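PDB 4EU0: PelD from Pseudomonas aeruginosa, which binds the bacterial second messenger cyclic di-GMP and, as an effector involved in pellicle formation, probably senses it through a GGDEF-related domain. Local coordinates for residues G207-R210 and V214-R217; V229-T234 and Q240-R245. All coordinates share one frame; numbering follows the deposited sequence.

Contact 1 (207-210 with 214-217) closes along the chain before contact 2 (229-234 with 240-245) opens, and their centres lie about 11 Å apart. Both belong to the GGDEF-related domain and reach its four-stranded antiparallel sheet, in which strands 214-219 and 225-231 are neighbours: the Val214 O to Leu230 N distance of 2.8 Å fits a hydrogen bond between them. A second bridge runs from Ser208 O to Arg245 NH2, also 2.8 Å, and joins the loop after helix 198-207 to helix 236-253. Each contact supplies part of one cyclic di-GMP site, so the two together bring loop, strand and helix residues to the ligand.

Contact 1 (G207-R210 and V214-R217); sequences GSQR and VQLR. With C2E (9,9'-[(2R,3R,3aS,5S,7aR,9R,10R,10aS,12S,14aR)-3,5,10,12-tetrahydroxy-5,12-dioxidooctahydro-2H,7H-difuro[3,2-d:3',2'-j][1,3,7,9,2,8]tetraoxadiphosphacyclododecine-2,9-diyl]bis(2-amino-1,9-dihydro-6H-purin-6-one)), chain B.
Gln209 and Gln215 lie alongside each other, their side chains running opposite ways, with the amide planes 73° apart, a geometry of packing more than of direct polar pairing. Gln209 OE1 lies 3.3 Å from Gln215 CG, while Gln209 CB lies 3.8 Å from Gln215 NE2. Water 2 accepts from Gln215 N at 2.9 Å and can donate to Gln209 OE1 at 2.7 Å, although other acceptors compete for its protons. Water 1 makes a second bridge, donating to Ser208 OG and accepting only a weak bond from Gln215 NE2; the stronger partner of both these side chains is Leu205 O.

Arg210 starts away from the strand, and its chain runs on into cyclic di-GMP. Arg210 CB meets O6 of one guanine at 3.4 Å, and Arg210 CG then meets O61 of the other at 3.2 Å. CD keeps beside O61, and the bend at chi3 (-73°) carries NE and CZ along C61 and C51, with C51 of the ligand 3.5 Å above the Arg210 guanidinium plane and offset toward its rim. At the tip, Arg210 NH1 donates to the ligand's phosphate oxygen O1P over 2.8 Å, nearly straight at 166°, with P1 in the guanidinium plane. One arginine thus engages both bases and a phosphate, and with Asp213, which also bonds the ligand, it matches the RxxD motif of the inhibitory site of diguanylate cyclases.

In the fold, this loop leads from helix 198-207 to the edge strand 214-219. Ser208 packs on Leu246 and Leu249 of helix 236-253, Gln215 on Leu227 and Val229 of strand 225-231, and Val214 against helix 162-181.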
ATOM      1  N   GLY A 207     -15.835  11.559   5.919  1.00 14.86           N
ATOM      2  CA  GLY A 207     -16.116  10.812   7.141  1.00 16.07           C
ATOM      3  C   GLY A 207     -16.264   9.318   6.911  1.00 15.57           C
ATOM      4  O   GLY A 207     -16.167   8.538   7.856  1.00 16.88           O
ATOM      5  N   SER A 208     -16.482   8.926   5.656  1.00 15.02           N
ATOM      6  CA  SER A 208     -16.717   7.524   5.291  1.00 14.61           C
ATOM      7  C   SER A 208     -15.427   6.713   5.192  1.00 14.57           C
ATOM      8  O   SER A 208     -15.474   5.477   5.063  1.00 14.57           O
ATOM      9  CB  SER A 208     -17.441   7.443   3.939  1.00 14.25           C
ATOM     10  OG  SER A 208     -16.559   7.692   2.866  1.00 14.22           O
ATOM     11  N   GLN A 209     -14.285   7.400   5.226  1.00 13.97           N
ATOM     12  CA  GLN A 209     -12.998   6.729   5.011  1.00 14.14           C
ATOM     13  C   GLN A 209     -12.810   5.580   5.992  1.00 14.49           C
ATOM     14  O   GLN A 209     -13.042   5.728   7.195  1.00 14.88           O
ATOM     15  CB  GLN A 209     -11.849   7.721   5.143  1.00 14.10           C
ATOM     16  CG  GLN A 209     -10.513   7.138   4.702  1.00 17.33           C
ATOM     17  CD  GLN A 209      -9.387   8.131   4.793  1.00 19.39           C
ATOM     18  OE1 GLN A 209      -9.405   9.166   4.127  1.00 24.54           O
ATOM     19  NE2 GLN A 209      -8.389   7.820   5.611  1.00 22.77           N
ATOM     20  N   ARG A 210     -12.355   4.449   5.459  1.00 14.46           N
ATOM     21  CA  ARG A 210     -12.239   3.213   6.201  1.00 15.39           C
ATOM     22  C   ARG A 210     -10.931   2.519   5.844  1.00 15.03           C
ATOM     23  O   ARG A 210     -10.535   2.500   4.680  1.00 14.26           O
ATOM     24  CB  ARG A 210     -13.434   2.303   5.870  1.00 16.03           C
ATOM     25  CG  ARG A 210     -13.371   0.905   6.455  1.00 18.96           C
ATOM     26  CD  ARG A 210     -14.630   0.071   6.125  1.00 21.34           C
ATOM     27  NE  ARG A 210     -15.821   0.476   6.870  1.00 22.19           N
ATOM     28  CZ  ARG A 210     -17.001  -0.148   6.800  1.00 21.70           C
ATOM     29  NH1 ARG A 210     -17.157  -1.210   6.016  1.00 21.55           N
ATOM     30  NH2 ARG A 210     -18.029   0.290   7.512  1.00 21.47           N
ATOM     31  N   VAL A 214      -7.461   5.785   1.054  1.00 12.26           N
ATOM     32  CA  VAL A 214      -6.934   7.135   1.178  1.00 12.34           C
ATOM     33  C   VAL A 214      -7.645   8.069   0.214  1.00 12.46           C
ATOM     34  O   VAL A 214      -8.092   7.650  -0.873  1.00 12.02           O
ATOM     35  CB  VAL A 214      -5.388   7.210   0.973  1.00 12.50           C
ATOM     36  CG1 VAL A 214      -4.658   6.557   2.155  1.00 13.62           C
ATOM     37  CG2 VAL A 214      -4.958   6.557  -0.341  1.00 13.04           C
ATOM     38  N   GLN A 215      -7.759   9.325   0.632  1.00 12.73           N
ATOM     39  CA  GLN A 215      -8.497  10.320  -0.128  1.00 13.35           C
ATOM     40  C   GLN A 215      -7.678  11.557  -0.420  1.00 14.09           C
ATOM     41  O   GLN A 215      -6.778  11.917   0.346  1.00 14.93           O
ATOM     42  CB  GLN A 215      -9.747  10.751   0.646  1.00 13.17           C
ATOM     43  CG  GLN A 215     -10.646   9.616   1.065  1.00 12.97           C
ATOM     44  CD  GLN A 215     -11.861  10.129   1.798  1.00 14.06           C
ATOM     45  OE1 GLN A 215     -11.848  11.249   2.312  1.00 15.25           O
ATOM     46  NE2 GLN A 215     -12.918   9.328   1.837  1.00 13.71           N
ATOM     47  N   LEU A 216      -8.038  12.226  -1.511  1.00 14.55           N
ATOM     48  CA  LEU A 216      -7.489  13.523  -1.877  1.00 16.34           C
ATOM     49  C   LEU A 216      -8.622  14.497  -2.166  1.00 16.94           C
ATOM     50  O   LEU A 216      -9.521  14.202  -2.959  1.00 15.87           O
ATOM     51  CB  LEU A 216      -6.609  13.419  -3.126  1.00 17.87           C
ATOM     52  CG  LEU A 216      -5.087  13.403  -3.079  1.00 19.56           C
ATOM     53  CD1 LEU A 216      -4.524  13.891  -4.415  1.00 19.94           C
ATOM     54  CD2 LEU A 216      -4.545  14.247  -1.931  1.00 19.90           C
ATOM     55  N   ARG A 217      -8.566  15.659  -1.522  1.00 17.78           N
ATOM     56  CA  ARG A 217      -9.552  16.718  -1.723  1.00 18.53           C
ATOM     57  C   ARG A 217      -8.955  17.741  -2.678  1.00 19.41           C
ATOM     58  O   ARG A 217      -7.945  18.386  -2.357  1.00 20.61           O
ATOM     59  CB  ARG A 217      -9.912  17.376  -0.385  1.00 19.46           C
ATOM     60  CG  ARG A 217     -10.289  16.380   0.715  1.00 21.42           C
ATOM     61  CD  ARG A 217     -10.128  16.953   2.130  1.00 25.76           C
ATOM     62  NE  ARG A 217      -8.759  17.403   2.410  1.00 29.78           N
ATOM     63  CZ  ARG A 217      -8.306  17.755   3.612  1.00 32.77           C
ATOM     64  NH1 ARG A 217      -9.097  17.690   4.677  1.00 35.11           N
ATOM     65  NH2 ARG A 217      -7.049  18.160   3.752  1.00 34.03           N
TER
HETATM   66  P1  C2E B 501     -20.153  -3.538   4.825  1.00 28.65           P
HETATM   67  O2P C2E B 501     -21.573  -3.695   4.326  1.00 28.87           O
HETATM   68  O1P C2E B 501     -19.759  -2.267   5.532  1.00 27.20           O
HETATM   69  O5' C2E B 501     -19.139  -3.774   3.615  1.00 25.65           O
HETATM   70  C5' C2E B 501     -19.273  -4.871   2.713  1.00 25.71           C
HETATM   71  C4' C2E B 501     -18.041  -4.996   1.822  1.00 24.66           C
HETATM   72  O4' C2E B 501     -17.984  -3.897   0.897  1.00 22.09           O
HETATM   73  C3' C2E B 501     -16.704  -4.986   2.554  1.00 24.91           C
HETATM   74  O3' C2E B 501     -16.250  -6.273   2.988  1.00 27.33           O
HETATM   75  C2' C2E B 501     -15.773  -4.437   1.504  1.00 22.79           C
HETATM   76  O2' C2E B 501     -15.455  -5.484   0.581  1.00 24.25           O
HETATM   77  C1' C2E B 501     -16.642  -3.429   0.784  1.00 19.87           C
HETATM   78  N9  C2E B 501     -16.521  -2.085   1.416  1.00 17.22           N
HETATM   79  C8  C2E B 501     -17.475  -1.442   2.112  1.00 16.12           C
HETATM   80  N7  C2E B 501     -17.036  -0.230   2.541  1.00 15.90           N
HETATM   81  C5  C2E B 501     -15.775  -0.101   2.090  1.00 15.74           C
HETATM   82  C6  C2E B 501     -14.721   0.920   2.184  1.00 14.98           C
HETATM   83  O6  C2E B 501     -14.958   2.071   2.849  1.00 14.72           O
HETATM   84  N1  C2E B 501     -13.531   0.678   1.588  1.00 16.45           N
HETATM   85  C2  C2E B 501     -13.260  -0.479   0.925  1.00 16.16           C
HETATM   86  N2  C2E B 501     -12.035  -0.627   0.374  1.00 17.22           N
HETATM   87  N3  C2E B 501     -14.190  -1.467   0.803  1.00 16.43           N
HETATM   88  C4  C2E B 501     -15.430  -1.330   1.356  1.00 16.12           C
HETATM   89  P11 C2E B 501     -15.266  -6.384   4.259  1.00 28.16           P
HETATM   90  O21 C2E B 501     -14.833  -7.833   4.421  1.00 29.01           O
HETATM   91  O11 C2E B 501     -14.200  -5.309   4.241  1.00 27.12           O
HETATM   92  O5A C2E B 501     -16.268  -6.074   5.473  1.00 28.18           O
HETATM   93  C5A C2E B 501     -17.429  -6.878   5.678  1.00 28.42           C
HETATM   94  C4A C2E B 501     -18.240  -6.272   6.806  1.00 28.58           C
HETATM   95  O4A C2E B 501     -17.441  -6.139   7.982  1.00 27.99           O
HETATM   96  C3A C2E B 501     -18.672  -4.854   6.495  1.00 28.38           C
HETATM   97  O3A C2E B 501     -19.883  -4.806   5.771  1.00 28.48           O
HETATM   98  C2A C2E B 501     -18.816  -4.215   7.852  1.00 29.12           C
HETATM   99  O2A C2E B 501     -20.068  -4.584   8.447  1.00 30.25           O
HETATM  100  C1A C2E B 501     -17.682  -4.875   8.606  1.00 28.26           C
HETATM  101  N91 C2E B 501     -16.468  -4.015   8.547  1.00 27.82           N
HETATM  102  C81 C2E B 501     -15.359  -4.221   7.812  1.00 27.76           C
HETATM  103  N71 C2E B 501     -14.442  -3.240   8.015  1.00 27.60           N
HETATM  104  C51 C2E B 501     -14.974  -2.375   8.900  1.00 28.34           C
HETATM  105  C61 C2E B 501     -14.554  -1.117   9.564  1.00 28.75           C
HETATM  106  O61 C2E B 501     -13.342  -0.558   9.316  1.00 31.29           O
HETATM  107  N11 C2E B 501     -15.415  -0.532  10.427  1.00 30.07           N
HETATM  108  C21 C2E B 501     -16.635  -1.061  10.699  1.00 29.28           C
HETATM  109  N21 C2E B 501     -17.446  -0.420  11.577  1.00 31.12           N
HETATM  110  N31 C2E B 501     -17.077  -2.212  10.130  1.00 29.63           N
HETATM  111  C41 C2E B 501     -16.306  -2.894   9.245  1.00 27.93           C
HETATM  112  O   HOH W   1     -14.394   6.739   1.688  1.00 10.45           O
HETATM  113  O   HOH W   2      -7.039  10.167   3.330  1.00 15.99           O

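Contact 2 (V229-T234 and Q240-R245); sequences VLLPLT and QGYLQR. With C2E (9,9'-[(2R,3R,3aS,5S,7aR,9R,10R,10aS,12S,14aR)-3,5,10,12-tetrahydroxy-5,12-dioxidooctahydro-2H,7H-difuro[3,2-d:3',2'-j][1,3,7,9,2,8]tetraoxadiphosphacyclododecine-2,9-diyl]bis(2-amino-1,9-dihydro-6H-purin-6-one)), chain B.
Tyr242 reaches from helix 236-253 to strand 225-231, where Leu231 meets its ring and Val229 its hydroxyl end. Its CG lies anti to the backbone N (chi1 167°), which extends the phenol toward the strand. Leu231 CG sits over one ring face, and Leu231 CD2 approaches Tyr242 CD2 to 3.7 Å. At the far end, Tyr242 OH rests against both methyls of Val229, with Val229 CG2 at 3.7 Å. The same ring also borders the ligand: Tyr242 CD1 is 3.3 Å from C2E O6, an approach oblique to the ring.

In Arg245, the bend at chi3 and the turn at chi4 together bring the guanidinium edge to the Hoogsteen edge of that guanine, nearly coplanar with it. Arg245 NE donates to C2E N7 over 2.9 Å at 161°, and Arg245 NH2 to C2E O6 over 2.7 Å at 156°. The paired donors match N7 and O6, the acceptor pair of guanine's Hoogsteen edge, and NH2 is held further by Ser208 O. At the base's other end, C2E N2 donates to Thr234 OG1 over 3.1 Å. Thr234 OG1 in turn donates to Pro232 O over 2.8 Å, from well above the carbonyl plane. Gly241 CA, 3.5 Å from C2E O4', lets the sugar come close to the helix.

Apolar packing between helix and strand therefore forms one wall of a guanine-binding pocket, while Arg245 from the helix and Thr234 from the loop after the strand bond different edges of the base. The site resembles the inhibitory site of diguanylate cyclases, here probably serving as a receptor site.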
ATOM      1  N   VAL A 229     -10.818   8.912  -4.119  1.00  9.69           N
ATOM      2  CA  VAL A 229     -10.678   7.868  -3.105  1.00 10.00           C
ATOM      3  C   VAL A 229     -10.032   6.646  -3.730  1.00 10.46           C
ATOM      4  O   VAL A 229     -10.556   6.088  -4.685  1.00 11.03           O
ATOM      5  CB  VAL A 229     -12.033   7.435  -2.479  1.00  9.59           C
ATOM      6  CG1 VAL A 229     -11.780   6.488  -1.310  1.00 11.74           C
ATOM      7  CG2 VAL A 229     -12.835   8.648  -2.012  1.00  9.53           C
ATOM      8  N   LEU A 230      -8.904   6.225  -3.165  1.00 10.19           N
ATOM      9  CA  LEU A 230      -8.276   4.967  -3.562  1.00 10.52           C
ATOM     10  C   LEU A 230      -8.659   3.863  -2.575  1.00 10.35           C
ATOM     11  O   LEU A 230      -8.587   4.037  -1.356  1.00 10.23           O
ATOM     12  CB  LEU A 230      -6.748   5.121  -3.609  1.00 10.85           C
ATOM     13  CG  LEU A 230      -5.957   3.835  -3.886  1.00 11.87           C
ATOM     14  CD1 LEU A 230      -6.075   3.402  -5.353  1.00 12.69           C
ATOM     15  CD2 LEU A 230      -4.486   4.000  -3.487  1.00 13.49           C
ATOM     16  N   LEU A 231      -9.063   2.721  -3.121  1.00 10.72           N
ATOM     17  CA  LEU A 231      -9.383   1.538  -2.353  1.00 10.96           C
ATOM     18  C   LEU A 231      -8.344   0.454  -2.636  1.00 11.16           C
ATOM     19  O   LEU A 231      -8.522  -0.348  -3.561  1.00 10.63           O
ATOM     20  CB  LEU A 231     -10.769   1.013  -2.761  1.00 11.73           C
ATOM     21  CG  LEU A 231     -12.004   1.880  -2.465  1.00 13.02           C
ATOM     22  CD1 LEU A 231     -12.051   3.143  -3.329  1.00 14.17           C
ATOM     23  CD2 LEU A 231     -13.232   1.005  -2.728  1.00 12.94           C
ATOM     24  N   PRO A 232      -7.251   0.422  -1.847  1.00 11.30           N
ATOM     25  CA  PRO A 232      -6.207  -0.578  -2.102  1.00 11.54           C
ATOM     26  C   PRO A 232      -6.667  -1.987  -1.764  1.00 11.58           C
ATOM     27  O   PRO A 232      -7.547  -2.169  -0.919  1.00 11.48           O
ATOM     28  CB  PRO A 232      -5.083  -0.163  -1.136  1.00 11.65           C
ATOM     29  CG  PRO A 232      -5.370   1.282  -0.800  1.00 12.44           C
ATOM     30  CD  PRO A 232      -6.875   1.311  -0.738  1.00 11.33           C
ATOM     31  N   LEU A 233      -6.067  -2.973  -2.427  1.00 11.44           N
ATOM     32  CA  LEU A 233      -6.293  -4.380  -2.105  1.00 12.15           C
ATOM     33  C   LEU A 233      -7.783  -4.711  -1.979  1.00 12.86           C
ATOM     34  O   LEU A 233      -8.198  -5.369  -1.049  1.00 13.32           O
ATOM     35  CB  LEU A 233      -5.549  -4.758  -0.815  1.00 12.89           C
ATOM     36  CG  LEU A 233      -4.043  -4.495  -0.828  1.00 12.71           C
ATOM     37  CD1 LEU A 233      -3.446  -4.675   0.554  1.00 14.68           C
ATOM     38  CD2 LEU A 233      -3.358  -5.420  -1.819  1.00 14.65           C
ATOM     39  N   THR A 234      -8.566  -4.245  -2.948  1.00 13.33           N
ATOM     40  CA  THR A 234     -10.012  -4.366  -2.912  1.00 14.42           C
ATOM     41  C   THR A 234     -10.517  -4.898  -4.244  1.00 15.03           C
ATOM     42  O   THR A 234     -10.228  -4.317  -5.289  1.00 14.87           O
ATOM     43  CB  THR A 234     -10.635  -2.998  -2.601  1.00 14.29           C
ATOM     44  OG1 THR A 234     -10.258  -2.622  -1.274  1.00 14.53           O
ATOM     45  CG2 THR A 234     -12.167  -3.042  -2.698  1.00 14.91           C
ATOM     46  N   GLN A 240     -17.744  -2.365  -5.335  1.00 16.15           N
ATOM     47  CA  GLN A 240     -19.168  -2.139  -5.515  1.00 17.18           C
ATOM     48  C   GLN A 240     -19.862  -2.097  -4.155  1.00 17.31           C
ATOM     49  O   GLN A 240     -20.744  -1.262  -3.935  1.00 16.97           O
ATOM     50  CB  GLN A 240     -19.770  -3.175  -6.466  1.00 18.88           C
ATOM     51  CG  GLN A 240     -19.054  -3.180  -7.835  1.00 20.57           C
ATOM     52  CD  GLN A 240     -19.144  -1.838  -8.565  1.00 21.52           C
ATOM     53  OE1 GLN A 240     -18.127  -1.267  -8.981  1.00 22.54           O
ATOM     54  NE2 GLN A 240     -20.356  -1.326  -8.708  1.00 20.33           N
ATOM     55  N   GLY A 241     -19.402  -2.940  -3.231  1.00 17.20           N
ATOM     56  CA  GLY A 241     -19.856  -2.909  -1.835  1.00 17.33           C
ATOM     57  C   GLY A 241     -19.641  -1.564  -1.153  1.00 16.12           C
ATOM     58  O   GLY A 241     -20.478  -1.113  -0.360  1.00 16.52           O
ATOM     59  N   TYR A 242     -18.508  -0.936  -1.444  1.00 14.55           N
ATOM     60  CA  TYR A 242     -18.207   0.401  -0.939  1.00 13.78           C
ATOM     61  C   TYR A 242     -19.276   1.398  -1.367  1.00 13.68           C
ATOM     62  O   TYR A 242     -19.772   2.164  -0.542  1.00 13.47           O
ATOM     63  CB  TYR A 242     -16.824   0.833  -1.429  1.00 12.54           C
ATOM     64  CG  TYR A 242     -16.486   2.294  -1.267  1.00 12.64           C
ATOM     65  CD1 TYR A 242     -16.307   2.859  -0.010  1.00 13.63           C
ATOM     66  CD2 TYR A 242     -16.304   3.094  -2.386  1.00 12.35           C
ATOM     67  CE1 TYR A 242     -15.972   4.211   0.127  1.00 13.19           C
ATOM     68  CE2 TYR A 242     -15.967   4.410  -2.283  1.00 12.39           C
ATOM     69  CZ  TYR A 242     -15.786   4.972  -1.025  1.00 11.89           C
ATOM     70  OH  TYR A 242     -15.448   6.300  -0.907  1.00 13.96           O
ATOM     71  N   LEU A 243     -19.647   1.378  -2.642  1.00 14.01           N
ATOM     72  CA  LEU A 243     -20.652   2.334  -3.118  1.00 14.68           C
ATOM     73  C   LEU A 243     -22.014   2.066  -2.487  1.00 14.93           C
ATOM     74  O   LEU A 243     -22.738   3.012  -2.170  1.00 14.75           O
ATOM     75  CB  LEU A 243     -20.756   2.350  -4.648  1.00 15.97           C
ATOM     76  CG  LEU A 243     -21.336   3.653  -5.237  1.00 17.85           C
ATOM     77  CD1 LEU A 243     -21.033   4.936  -4.432  1.00 20.85           C
ATOM     78  CD2 LEU A 243     -20.837   3.805  -6.640  1.00 21.23           C
ATOM     79  N   GLN A 244     -22.357   0.787  -2.306  1.00 15.19           N
ATOM     80  CA  GLN A 244     -23.622   0.413  -1.679  1.00 16.75           C
ATOM     81  C   GLN A 244     -23.653   0.969  -0.250  1.00 16.22           C
ATOM     82  O   GLN A 244     -24.688   1.471   0.201  1.00 16.07           O
ATOM     83  CB  GLN A 244     -23.844  -1.111  -1.703  1.00 18.27           C
ATOM     84  CG  GLN A 244     -25.253  -1.547  -1.267  1.00 22.92           C
ATOM     85  CD  GLN A 244     -25.469  -3.054  -1.300  1.00 27.18           C
ATOM     86  OE1 GLN A 244     -24.584  -3.832  -0.947  1.00 31.38           O
ATOM     87  NE2 GLN A 244     -26.667  -3.468  -1.700  1.00 31.85           N
ATOM     88  N   ARG A 245     -22.513   0.908   0.439  1.00 15.29           N
ATOM     89  CA  ARG A 245     -22.430   1.433   1.810  1.00 15.85           C
ATOM     90  C   ARG A 245     -22.542   2.954   1.810  1.00 15.00           C
ATOM     91  O   ARG A 245     -23.191   3.540   2.688  1.00 15.58           O
ATOM     92  CB  ARG A 245     -21.142   0.985   2.505  1.00 15.81           C
ATOM     93  CG  ARG A 245     -21.039   1.458   3.961  1.00 15.80           C
ATOM     94  CD  ARG A 245     -19.780   0.964   4.666  1.00 16.81           C
ATOM     95  NE  ARG A 245     -18.546   1.630   4.232  1.00 14.27           N
ATOM     96  CZ  ARG A 245     -18.094   2.796   4.700  1.00 14.76           C
ATOM     97  NH1 ARG A 245     -18.791   3.491   5.598  1.00 15.17           N
ATOM     98  NH2 ARG A 245     -16.934   3.280   4.259  1.00 14.27           N
TER
HETATM   99  P1  C2E B 501     -20.153  -3.538   4.825  1.00 28.65           P
HETATM  100  O2P C2E B 501     -21.573  -3.695   4.326  1.00 28.87           O
HETATM  101  O1P C2E B 501     -19.759  -2.267   5.532  1.00 27.20           O
HETATM  102  O5' C2E B 501     -19.139  -3.774   3.615  1.00 25.65           O
HETATM  103  C5' C2E B 501     -19.273  -4.871   2.713  1.00 25.71           C
HETATM  104  C4' C2E B 501     -18.041  -4.996   1.822  1.00 24.66           C
HETATM  105  O4' C2E B 501     -17.984  -3.897   0.897  1.00 22.09           O
HETATM  106  C3' C2E B 501     -16.704  -4.986   2.554  1.00 24.91           C
HETATM  107  O3' C2E B 501     -16.250  -6.273   2.988  1.00 27.33           O
HETATM  108  C2' C2E B 501     -15.773  -4.437   1.504  1.00 22.79           C
HETATM  109  O2' C2E B 501     -15.455  -5.484   0.581  1.00 24.25           O
HETATM  110  C1' C2E B 501     -16.642  -3.429   0.784  1.00 19.87           C
HETATM  111  N9  C2E B 501     -16.521  -2.085   1.416  1.00 17.22           N
HETATM  112  C8  C2E B 501     -17.475  -1.442   2.112  1.00 16.12           C
HETATM  113  N7  C2E B 501     -17.036  -0.230   2.541  1.00 15.90           N
HETATM  114  C5  C2E B 501     -15.775  -0.101   2.090  1.00 15.74           C
HETATM  115  C6  C2E B 501     -14.721   0.920   2.184  1.00 14.98           C
HETATM  116  O6  C2E B 501     -14.958   2.071   2.849  1.00 14.72           O
HETATM  117  N1  C2E B 501     -13.531   0.678   1.588  1.00 16.45           N
HETATM  118  C2  C2E B 501     -13.260  -0.479   0.925  1.00 16.16           C
HETATM  119  N2  C2E B 501     -12.035  -0.627   0.374  1.00 17.22           N
HETATM  120  N3  C2E B 501     -14.190  -1.467   0.803  1.00 16.43           N
HETATM  121  C4  C2E B 501     -15.430  -1.330   1.356  1.00 16.12           C
HETATM  122  P11 C2E B 501     -15.266  -6.384   4.259  1.00 28.16           P
HETATM  123  O21 C2E B 501     -14.833  -7.833   4.421  1.00 29.01           O
HETATM  124  O11 C2E B 501     -14.200  -5.309   4.241  1.00 27.12           O
HETATM  125  O5A C2E B 501     -16.268  -6.074   5.473  1.00 28.18           O
HETATM  126  C5A C2E B 501     -17.429  -6.878   5.678  1.00 28.42           C
HETATM  127  C4A C2E B 501     -18.240  -6.272   6.806  1.00 28.58           C
HETATM  128  O4A C2E B 501     -17.441  -6.139   7.982  1.00 27.99           O
HETATM  129  C3A C2E B 501     -18.672  -4.854   6.495  1.00 28.38           C
HETATM  130  O3A C2E B 501     -19.883  -4.806   5.771  1.00 28.48           O
HETATM  131  C2A C2E B 501     -18.816  -4.215   7.852  1.00 29.12           C
HETATM  132  O2A C2E B 501     -20.068  -4.584   8.447  1.00 30.25           O
HETATM  133  C1A C2E B 501     -17.682  -4.875   8.606  1.00 28.26           C
HETATM  134  N91 C2E B 501     -16.468  -4.015   8.547  1.00 27.82           N
HETATM  135  C81 C2E B 501     -15.359  -4.221   7.812  1.00 27.76           C
HETATM  136  N71 C2E B 501     -14.442  -3.240   8.015  1.00 27.60           N
HETATM  137  C51 C2E B 501     -14.974  -2.375   8.900  1.00 28.34           C
HETATM  138  C61 C2E B 501     -14.554  -1.117   9.564  1.00 28.75           C
HETATM  139  O61 C2E B 501     -13.342  -0.558   9.316  1.00 31.29           O
HETATM  140  N11 C2E B 501     -15.415  -0.532  10.427  1.00 30.07           N
HETATM  141  C21 C2E B 501     -16.635  -1.061  10.699  1.00 29.28           C
HETATM  142  N21 C2E B 501     -17.446  -0.420  11.577  1.00 31.12           N
HETATM  143  N31 C2E B 501     -17.077  -2.212  10.130  1.00 29.63           N
HETATM  144  C41 C2E B 501     -16.306  -2.894   9.245  1.00 27.93           C